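Local coordinates for protein catalase (Bacillus pumilus, PDB 4QOL) that breaks down hydrogen peroxide to water and oxygen at a heme group and also shows peroxidase-like reactivity toward phenolic substrates, at residues Arg94-Val98 and Tyr191-Arg195; Glu53-Arg59 and His100-Glu106. One frame throughout, in Å; residues are numbered along the deposited sequence. Where two conformers were deposited one is given.

Overall arrangement
The four segments follow one another along the chain as 53-59, 94-98, 100-106 and 191-195, so contacts 1 and 2 interleave, with their centres about 13 Å apart. Residues 53-59 lead into strand 60-69, which pairs antiparallel with strand 88-96; that strand ends within 94-98, and 100-106 follows in the loop before strand 113-120. The contacts thus gather at one end of these strands, beside the heme that both touch. Contact 1 packs the strand end against a later loop, whereas contact 2 ties the heme-lining loop to a turn reaching the second subunit. Two side-chain bonds join them, Tyr191 to Glu106 and Ser96 to His57, the latter probably helping to orient the heme-facing histidine.

Contact 1. Residues Arg94-Val98 and Tyr191-Arg195; sequences RFSTV and YAEMR. With HEM (protoporphyrin IX containing Fe), chain E.
Phe95 and Tyr191 lie against each other with each side chain offering its CB to the other's ring. Phe95 CB sits over the Tyr191 face, 3.5 Å from the ring centroid and 16° off the normal, a close CH-pi contact. Tyr191 CB lies above the Phe95 ring, 4.2 Å from its centroid. The ring planes are nearly parallel, but the two side chains run past each other in opposite directions, leaving the centroids 5.6 Å apart with scant overlap. Met194 joins from the same loop: its chain is extended as far as SD and then bends (chi3 80°), bringing CE to 3.6 Å from Phe95 CD1, where it meets the ring obliquely. Phe95 lies near the end of strand 88-96, one of the antiparallel strands of the catalase barrel; Phe114 meets its ring edge-to-face, and Leu247 of helix 242-253 packs on it. The flanking residues Arg94 and Ser96 serve the heme side of the strand. The Tyr191 ring passes the Ser96 backbone, and its hydroxyl is hydrogen-bonded to Glu106. A leucine in place of Tyr191 would probably leave Phe95 CB without a flat surface to rest on and deprive the Glu106 carboxylate of its phenol partner. Tyr191 O is buried without a polar partner. Ser96 OG is hydrogen-bonded to ND1 of His57, whose ring lies over the heme. Arg94 reaches the heme through an extended chain, and its NH1 gives HEM O1D a hydrogen bond of 3.0 Å (156° at the hydrogen), close to the guanidinium plane; the same nitrogen also bonds His57 O.

Contact 2. Residues Glu53-Arg59 and His100-Glu106; sequences ERVVHAR and HPKGSPE. With HEM (protoporphyrin IX containing Fe), chain E.
Glu53 and Arg59 bind the main chain of residues 100-106 in a largely polar, buried loop-to-loop contact between the approach to strand 60-69 and the connection from strand 88-96 to strand 113-120. Pro101-Ser104 form a type II beta turn with Gly103 at its third position, and Pro101 O accepts from both Ser104 N and Ser104 OG, the latter at 2.7 Å. Glu53 OE1 takes a nearly straight 2.8 Å bond from Lys102 N, which comes from above the carboxylate plane, while OE2 rests 3.3 Å from Pro101 CB. Arg59 bends at chi2 (62°) and chi3 (91°), turning its guanidinium side-on to Ser104 O; NE and NH2 both donate to that oxygen, at 2.8 Å and 3.1 Å, NE in the carbonyl plane and NH2 from above it, and Gly103 N lies over one guanidinium face. A water links Arg59 N to His100 O. Lys102 sends its amine to Glu312, and its backbone is hydrogen-bonded to the second subunit. On the heme side, Arg54 NE donates to HEM O2D at 2.6 Å, and the His57 ring lies face-on over a pyrrole, CD2 3.3 Å from HEM C4D, consistent with the distal histidine of heme catalases. Glu106 OE2, hydrogen-bonded to Tyr191 OH and Thr244 OG1, lies 4.2 Å from Arg59 NE and well out of the guanidinium plane, yet its negative charge probably helps offset that of the buried arginine.

Contact 1. Residues Arg94-Val98 and Tyr191-Arg195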
loop_
_atom_site.group_PDB
_atom_site.type_symbol
_atom_site.label_atom_id
_atom_site.label_comp_id
_atom_site.label_asym_id
_atom_site.label_seq_id
_atom_site.Cartn_x
_atom_site.Cartn_y
_atom_site.Cartn_z
ATOM N N ARG A 94 13.389 -16.029 15.412
ATOM C CA ARG A 94 12.857 -16.646 14.188
ATOM C C ARG A 94 13.989 -17.387 13.430
ATOM O O ARG A 94 15.067 -16.830 13.218
ATOM C CB ARG A 94 12.213 -15.628 13.260
ATOM C CG ARG A 94 11.523 -16.240 12.047
ATOM C CD ARG A 94 10.655 -15.192 11.316
ATOM N NE ARG A 94 10.037 -15.702 10.084
ATOM C CZ ARG A 94 10.650 -15.839 8.909
ATOM N NH1 ARG A 94 11.906 -15.599 8.751
ATOM N NH2 ARG A 94 9.938 -16.264 7.859
ATOM N N PHE A 95 13.695 -18.637 13.068
ATOM C CA PHE A 95 14.577 -19.502 12.247
ATOM C C PHE A 95 13.997 -19.545 10.903
ATOM O O PHE A 95 12.739 -19.449 10.763
ATOM C CB PHE A 95 14.676 -20.909 12.841
ATOM C CG PHE A 95 15.258 -20.944 14.255
ATOM C CD1 PHE A 95 16.589 -20.701 14.520
ATOM C CD2 PHE A 95 14.416 -21.246 15.327
ATOM C CE1 PHE A 95 17.084 -20.803 15.817
ATOM C CE2 PHE A 95 14.904 -21.337 16.624
ATOM C CZ PHE A 95 16.215 -21.102 16.871
ATOM N N SER A 96 14.804 -19.788 9.880
ATOM C CA SER A 96 14.303 -19.746 8.536
ATOM C C SER A 96 15.246 -20.482 7.577
ATOM O O SER A 96 16.429 -20.698 7.881
ATOM C CB SER A 96 14.150 -18.278 8.089
ATOM O OG SER A 96 15.343 -17.565 8.307
ATOM N N THR A 97 14.734 -20.829 6.387
ATOM C CA THR A 97 15.581 -21.013 5.212
ATOM C C THR A 97 15.818 -19.704 4.536
ATOM O O THR A 97 15.548 -18.646 5.136
ATOM C CB THR A 97 14.936 -22.065 4.232
ATOM O OG1 THR A 97 13.704 -21.587 3.743
ATOM C CG2 THR A 97 14.703 -23.457 4.960
ATOM N N VAL A 98 16.334 -19.678 3.319
ATOM C CA VAL A 98 16.709 -18.435 2.662
ATOM C C VAL A 98 15.998 -18.121 1.356
ATOM O O VAL A 98 15.394 -17.054 1.227
ATOM C CB VAL A 98 18.239 -18.314 2.427
ATOM C CG1 VAL A 98 18.547 -16.967 1.720
ATOM C CG2 VAL A 98 18.963 -18.463 3.735
ATOM N N TYR A 191 15.823 -27.002 13.173
ATOM C CA TYR A 191 16.305 -25.734 13.678
ATOM C C TYR A 191 16.953 -25.837 15.058
ATOM O O TYR A 191 17.714 -24.975 15.423
ATOM C CB TYR A 191 15.147 -24.721 13.746
ATOM C CG TYR A 191 14.515 -24.329 12.427
ATOM C CD1 TYR A 191 15.294 -23.995 11.319
ATOM C CD2 TYR A 191 13.133 -24.285 12.290
ATOM C CE1 TYR A 191 14.709 -23.598 10.120
ATOM C CE2 TYR A 191 12.527 -23.902 11.125
ATOM C CZ TYR A 191 13.306 -23.573 10.010
ATOM O OH TYR A 191 12.692 -23.208 8.849
ATOM N N ALA A 192 16.667 -26.916 15.810
ATOM C CA ALA A 192 17.220 -27.082 17.180
ATOM C C ALA A 192 18.638 -27.648 17.174
ATOM O O ALA A 192 19.499 -27.238 17.943
ATOM C CB ALA A 192 16.321 -27.989 18.008
ATOM N N GLU A 193 18.923 -28.529 16.232
ATOM C CA GLU A 193 20.236 -29.231 16.201
ATOM C C GLU A 193 21.153 -28.555 15.193
ATOM O O GLU A 193 21.593 -29.137 14.192
ATOM C CB GLU A 193 19.998 -30.712 15.848
ATOM C CG GLU A 193 19.202 -31.470 16.906
ATOM C CD GLU A 193 18.942 -32.920 16.525
ATOM O OE1 GLU A 193 17.789 -33.273 16.155
ATOM O OE2 GLU A 193 19.885 -33.713 16.604
ATOM N N MET A 194 21.376 -27.258 15.425
ATOM C CA MET A 194 21.905 -26.352 14.428
ATOM C C MET A 194 22.752 -25.290 15.107
ATOM O O MET A 194 22.413 -24.848 16.206
ATOM C CB MET A 194 20.709 -25.671 13.748
ATOM C CG MET A 194 21.036 -24.772 12.624
ATOM S SD MET A 194 19.540 -24.072 11.834
ATOM C CE MET A 194 19.075 -22.742 12.940
ATOM N N ARG A 195 23.839 -24.923 14.438
ATOM C CA ARG A 195 24.737 -23.852 14.838
ATOM C C ARG A 195 24.063 -22.486 14.666
ATOM O O ARG A 195 23.085 -22.375 13.918
ATOM C CB ARG A 195 25.933 -23.913 13.898
ATOM C CG ARG A 195 27.129 -23.110 14.257
ATOM C CD ARG A 195 28.154 -23.150 13.134
ATOM N NE ARG A 195 28.486 -24.510 12.670
ATOM C CZ ARG A 195 29.541 -25.233 13.055
ATOM N NH1 ARG A 195 30.426 -24.754 13.902
ATOM N NH2 ARG A 195 29.730 -26.454 12.558
HETATM C CHA HEM E . 16.073 -11.397 6.179
HETATM C CHB HEM E . 18.590 -8.309 3.411
HETATM C CHC HEM E . 22.764 -10.719 4.666
HETATM C CHD HEM E . 20.193 -13.229 7.916
HETATM C C1A HEM E . 16.400 -10.382 5.294
HETATM C C2A HEM E . 15.467 -9.515 4.640
HETATM C C3A HEM E . 16.177 -8.648 3.867
HETATM C C4A HEM E . 17.536 -8.969 4.043
HETATM C CMA HEM E . 15.756 -7.476 3.029
HETATM C CAA HEM E . 13.987 -9.560 4.845
HETATM C CBA HEM E . 13.743 -9.024 6.271
HETATM C CGA HEM E . 12.301 -8.833 6.558
HETATM O O1A HEM E . 11.961 -8.651 7.745
HETATM O O2A HEM E . 11.458 -8.748 5.636
HETATM C C1B HEM E . 19.936 -8.757 3.532
HETATM C C2B HEM E . 21.010 -8.119 2.834
HETATM C C3B HEM E . 22.169 -8.780 3.150
HETATM C C4B HEM E . 21.816 -9.827 4.120
HETATM C CMB HEM E . 20.850 -6.929 1.924
HETATM C CAB HEM E . 23.544 -8.505 2.730
HETATM C CBB HEM E . 23.830 -7.328 2.168
HETATM C C1C HEM E . 22.416 -11.615 5.676
HETATM C C2C HEM E . 23.330 -12.210 6.514
HETATM C C3C HEM E . 22.607 -12.936 7.410
HETATM C C4C HEM E . 21.228 -12.724 7.177
HETATM C CMC HEM E . 24.832 -12.124 6.341
HETATM C CAC HEM E . 23.137 -13.632 8.534
HETATM C CBC HEM E . 24.282 -13.199 9.033
HETATM C C1D HEM E . 18.854 -12.895 7.659
HETATM C C2D HEM E . 17.761 -13.517 8.407
HETATM C C3D HEM E . 16.606 -13.049 7.925
HETATM C C4D HEM E . 17.004 -12.115 6.876
HETATM C CMD HEM E . 17.987 -14.523 9.497
HETATM C CAD HEM E . 15.206 -13.376 8.380
HETATM C CBD HEM E . 14.946 -12.506 9.631
HETATM C CGD HEM E . 13.562 -12.892 10.065
HETATM O O1D HEM E . 13.455 -13.906 10.746
HETATM O O2D HEM E . 12.551 -12.208 9.751
HETATM N NA HEM E . 17.702 -10.016 4.940
HETATM N NB HEM E . 20.483 -9.744 4.265
HETATM N NC HEM E . 21.138 -11.866 6.124
HETATM N ND HEM E . 18.371 -12.057 6.749
HETATM FE FE HEM E . 19.390 -10.950 5.557
#

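Contact 2. Residues Glu53-Arg59 and His100-Glu106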
loop_
_atom_site.group_PDB
_atom_site.type_symbol
_atom_site.label_atom_id
_atom_site.label_comp_id
_atom_site.label_asym_id
_atom_site.label_seq_id
_atom_site.Cartn_x
_atom_site.Cartn_y
_atom_site.Cartn_z
ATOM N N GLU A 53 5.495 -11.541 1.471
ATOM C CA GLU A 53 6.463 -12.330 2.219
ATOM C C GLU A 53 7.802 -11.607 2.247
ATOM O O GLU A 53 8.085 -10.729 1.420
ATOM C CB GLU A 53 6.611 -13.774 1.656
ATOM C CG GLU A 53 7.435 -13.875 0.413
ATOM C CD GLU A 53 7.515 -15.280 -0.155
ATOM O OE1 GLU A 53 6.624 -16.185 0.138
ATOM O OE2 GLU A 53 8.422 -15.507 -1.056
ATOM N N ARG A 54 8.658 -12.051 3.169
ATOM C CA ARG A 54 10.021 -11.526 3.186
ATOM C C ARG A 54 10.762 -11.783 1.880
ATOM O O ARG A 54 10.624 -12.823 1.311
ATOM C CB ARG A 54 10.854 -12.203 4.299
ATOM C CG ARG A 54 10.333 -11.907 5.710
ATOM C CD ARG A 54 10.922 -12.925 6.694
ATOM N NE ARG A 54 10.596 -12.520 8.061
ATOM C CZ ARG A 54 9.390 -12.649 8.640
ATOM N NH1 ARG A 54 8.372 -13.125 7.978
ATOM N NH2 ARG A 54 9.194 -12.217 9.945
ATOM N N VAL A 55 11.528 -10.794 1.435
ATOM C CA VAL A 55 12.207 -10.922 0.172
ATOM C C VAL A 55 13.184 -12.135 0.154
ATOM O O VAL A 55 13.441 -12.732 -0.928
ATOM C CB VAL A 55 12.881 -9.608 -0.241
ATOM C CG1 VAL A 55 14.037 -9.199 0.634
ATOM C CG2 VAL A 55 13.295 -9.621 -1.726
ATOM N N VAL A 56 13.812 -12.379 1.298
ATOM C CA VAL A 56 14.559 -13.662 1.517
ATOM C C VAL A 56 14.192 -14.142 2.892
ATOM O O VAL A 56 13.629 -13.350 3.689
ATOM C CB VAL A 56 16.106 -13.503 1.387
ATOM C CG1 VAL A 56 16.519 -13.324 -0.064
ATOM C CG2 VAL A 56 16.603 -12.355 2.238
ATOM N N HIS A 57 14.472 -15.389 3.198
ATOM C CA HIS A 57 14.084 -16.047 4.488
ATOM C C HIS A 57 12.575 -16.076 4.715
ATOM O O HIS A 57 12.058 -15.932 5.826
ATOM C CB HIS A 57 14.760 -15.417 5.655
ATOM C CG HIS A 57 16.274 -15.520 5.628
ATOM N ND1 HIS A 57 16.955 -16.332 6.487
ATOM C CD2 HIS A 57 17.202 -14.835 4.935
ATOM C CE1 HIS A 57 18.268 -16.180 6.307
ATOM N NE2 HIS A 57 18.450 -15.267 5.377
ATOM N N ALA A 58 11.867 -16.221 3.608
ATOM C CA ALA A 58 10.377 -16.189 3.658
ATOM C C ALA A 58 9.762 -17.332 4.465
ATOM O O ALA A 58 8.755 -17.156 5.131
ATOM C CB ALA A 58 9.820 -16.206 2.244
ATOM N N ARG A 59 10.348 -18.515 4.374
ATOM C CA ARG A 59 9.949 -19.673 5.162
ATOM C C ARG A 59 10.649 -19.713 6.479
ATOM O O ARG A 59 11.872 -19.718 6.508
ATOM C CB ARG A 59 10.325 -20.996 4.406
ATOM C CG ARG A 59 10.296 -22.269 5.273
ATOM C CD ARG A 59 8.965 -22.662 5.881
ATOM N NE ARG A 59 8.244 -23.543 5.000
ATOM C CZ ARG A 59 7.054 -24.038 5.264
ATOM N NH1 ARG A 59 6.407 -23.692 6.371
ATOM N NH2 ARG A 59 6.465 -24.834 4.369
ATOM N N HIS A 100 13.758 -19.936 -1.035
ATOM C CA HIS A 100 12.465 -20.266 -1.665
ATOM C C HIS A 100 11.325 -19.613 -0.861
ATOM O O HIS A 100 11.539 -19.111 0.233
ATOM C CB HIS A 100 12.265 -21.759 -1.865
ATOM C CG HIS A 100 13.135 -22.337 -2.936
ATOM N ND1 HIS A 100 12.758 -22.433 -4.255
ATOM C CD2 HIS A 100 14.430 -22.725 -2.880
ATOM C CE1 HIS A 100 13.743 -22.981 -4.946
ATOM N NE2 HIS A 100 14.773 -23.151 -4.148
ATOM N N PRO A 101 10.096 -19.520 -1.438
ATOM C CA PRO A 101 9.014 -18.767 -0.805
ATOM C C PRO A 101 8.434 -19.415 0.447
ATOM O O PRO A 101 8.853 -20.507 0.861
ATOM C CB PRO A 101 7.926 -18.683 -1.920
ATOM C CG PRO A 101 8.666 -18.855 -3.184
ATOM C CD PRO A 101 9.767 -19.805 -2.858
ATOM N N LYS A 102 7.428 -18.762 1.025
ATOM C CA LYS A 102 6.567 -19.368 2.049
ATOM C C LYS A 102 6.015 -20.673 1.494
ATOM O O LYS A 102 5.728 -20.794 0.320
ATOM C CB LYS A 102 5.411 -18.415 2.399
ATOM C CG LYS A 102 5.805 -17.255 3.320
ATOM C CD LYS A 102 4.577 -16.388 3.568
ATOM C CE LYS A 102 3.507 -17.122 4.340
ATOM N NZ LYS A 102 3.931 -17.385 5.752
ATOM N N GLY A 103 5.884 -21.678 2.331
ATOM C CA GLY A 103 5.331 -22.887 1.841
ATOM C C GLY A 103 6.409 -23.815 1.303
ATOM O O GLY A 103 6.091 -24.949 1.131
ATOM N N SER A 104 7.659 -23.353 1.074
ATOM C CA SER A 104 8.652 -24.212 0.453
ATOM C C SER A 104 9.175 -25.204 1.498
ATOM O O SER A 104 9.037 -25.004 2.710
ATOM C CB SER A 104 9.833 -23.387 -0.133
ATOM O OG SER A 104 10.510 -22.587 0.809
ATOM N N PRO A 105 9.740 -26.329 1.058
ATOM C CA PRO A 105 10.208 -27.334 2.012
ATOM C C PRO A 105 11.428 -26.902 2.847
ATOM O O PRO A 105 12.267 -26.105 2.427
ATOM C CB PRO A 105 10.602 -28.510 1.127
ATOM C CG PRO A 105 9.830 -28.273 -0.125
ATOM C CD PRO A 105 9.816 -26.822 -0.328
ATOM N N GLU A 106 11.524 -27.499 4.024
ATOM C CA GLU A 106 12.604 -27.175 4.972
ATOM C C GLU A 106 13.756 -28.215 4.889
ATOM O O GLU A 106 14.682 -28.229 5.698
ATOM C CB GLU A 106 12.042 -27.026 6.376
ATOM C CG GLU A 106 11.237 -25.725 6.561
ATOM C CD GLU A 106 10.530 -25.632 7.905
ATOM O OE1 GLU A 106 9.968 -26.705 8.317
ATOM O OE2 GLU A 106 10.438 -24.511 8.478
HETATM C CHA HEM E . 16.073 -11.397 6.179
HETATM C CHB HEM E . 18.590 -8.309 3.411
HETATM C CHC HEM E . 22.764 -10.719 4.666
HETATM C CHD HEM E . 20.193 -13.229 7.916
HETATM C C1A HEM E . 16.400 -10.382 5.294
HETATM C C2A HEM E . 15.467 -9.515 4.640
HETATM C C3A HEM E . 16.177 -8.648 3.867
HETATM C C4A HEM E . 17.536 -8.969 4.043
HETATM C CMA HEM E . 15.756 -7.476 3.029
HETATM C CAA HEM E . 13.987 -9.560 4.845
HETATM C CBA HEM E . 13.743 -9.024 6.271
HETATM C CGA HEM E . 12.301 -8.833 6.558
HETATM O O1A HEM E . 11.961 -8.651 7.745
HETATM O O2A HEM E . 11.458 -8.748 5.636
HETATM C C1B HEM E . 19.936 -8.757 3.532
HETATM C C2B HEM E . 21.010 -8.119 2.834
HETATM C C3B HEM E . 22.169 -8.780 3.150
HETATM C C4B HEM E . 21.816 -9.827 4.120
HETATM C CMB HEM E . 20.850 -6.929 1.924
HETATM C CAB HEM E . 23.544 -8.505 2.730
HETATM C CBB HEM E . 23.830 -7.328 2.168
HETATM C C1C HEM E . 22.416 -11.615 5.676
HETATM C C2C HEM E . 23.330 -12.210 6.514
HETATM C C3C HEM E . 22.607 -12.936 7.410
HETATM C C4C HEM E . 21.228 -12.724 7.177
HETATM C CMC HEM E . 24.832 -12.124 6.341
HETATM C CAC HEM E . 23.137 -13.632 8.534
HETATM C CBC HEM E . 24.282 -13.199 9.033
HETATM C C1D HEM E . 18.854 -12.895 7.659
HETATM C C2D HEM E . 17.761 -13.517 8.407
HETATM C C3D HEM E . 16.606 -13.049 7.925
HETATM C C4D HEM E . 17.004 -12.115 6.876
HETATM C CMD HEM E . 17.987 -14.523 9.497
HETATM C CAD HEM E . 15.206 -13.376 8.380
HETATM C CBD HEM E . 14.946 -12.506 9.631
HETATM C CGD HEM E . 13.562 -12.892 10.065
HETATM O O1D HEM E . 13.455 -13.906 10.746
HETATM O O2D HEM E . 12.551 -12.208 9.751
HETATM N NA HEM E . 17.702 -10.016 4.940
HETATM N NB HEM E . 20.483 -9.744 4.265
HETATM N NC HEM E . 21.138 -11.866 6.124
HETATM N ND HEM E . 18.371 -12.057 6.749
HETATM FE FE HEM E . 19.390 -10.950 5.557
HETATM O O HOH W 1 12.754 -16.410 0.619
HETATM O O HOH W 2 12.802 -19.101 2.747
#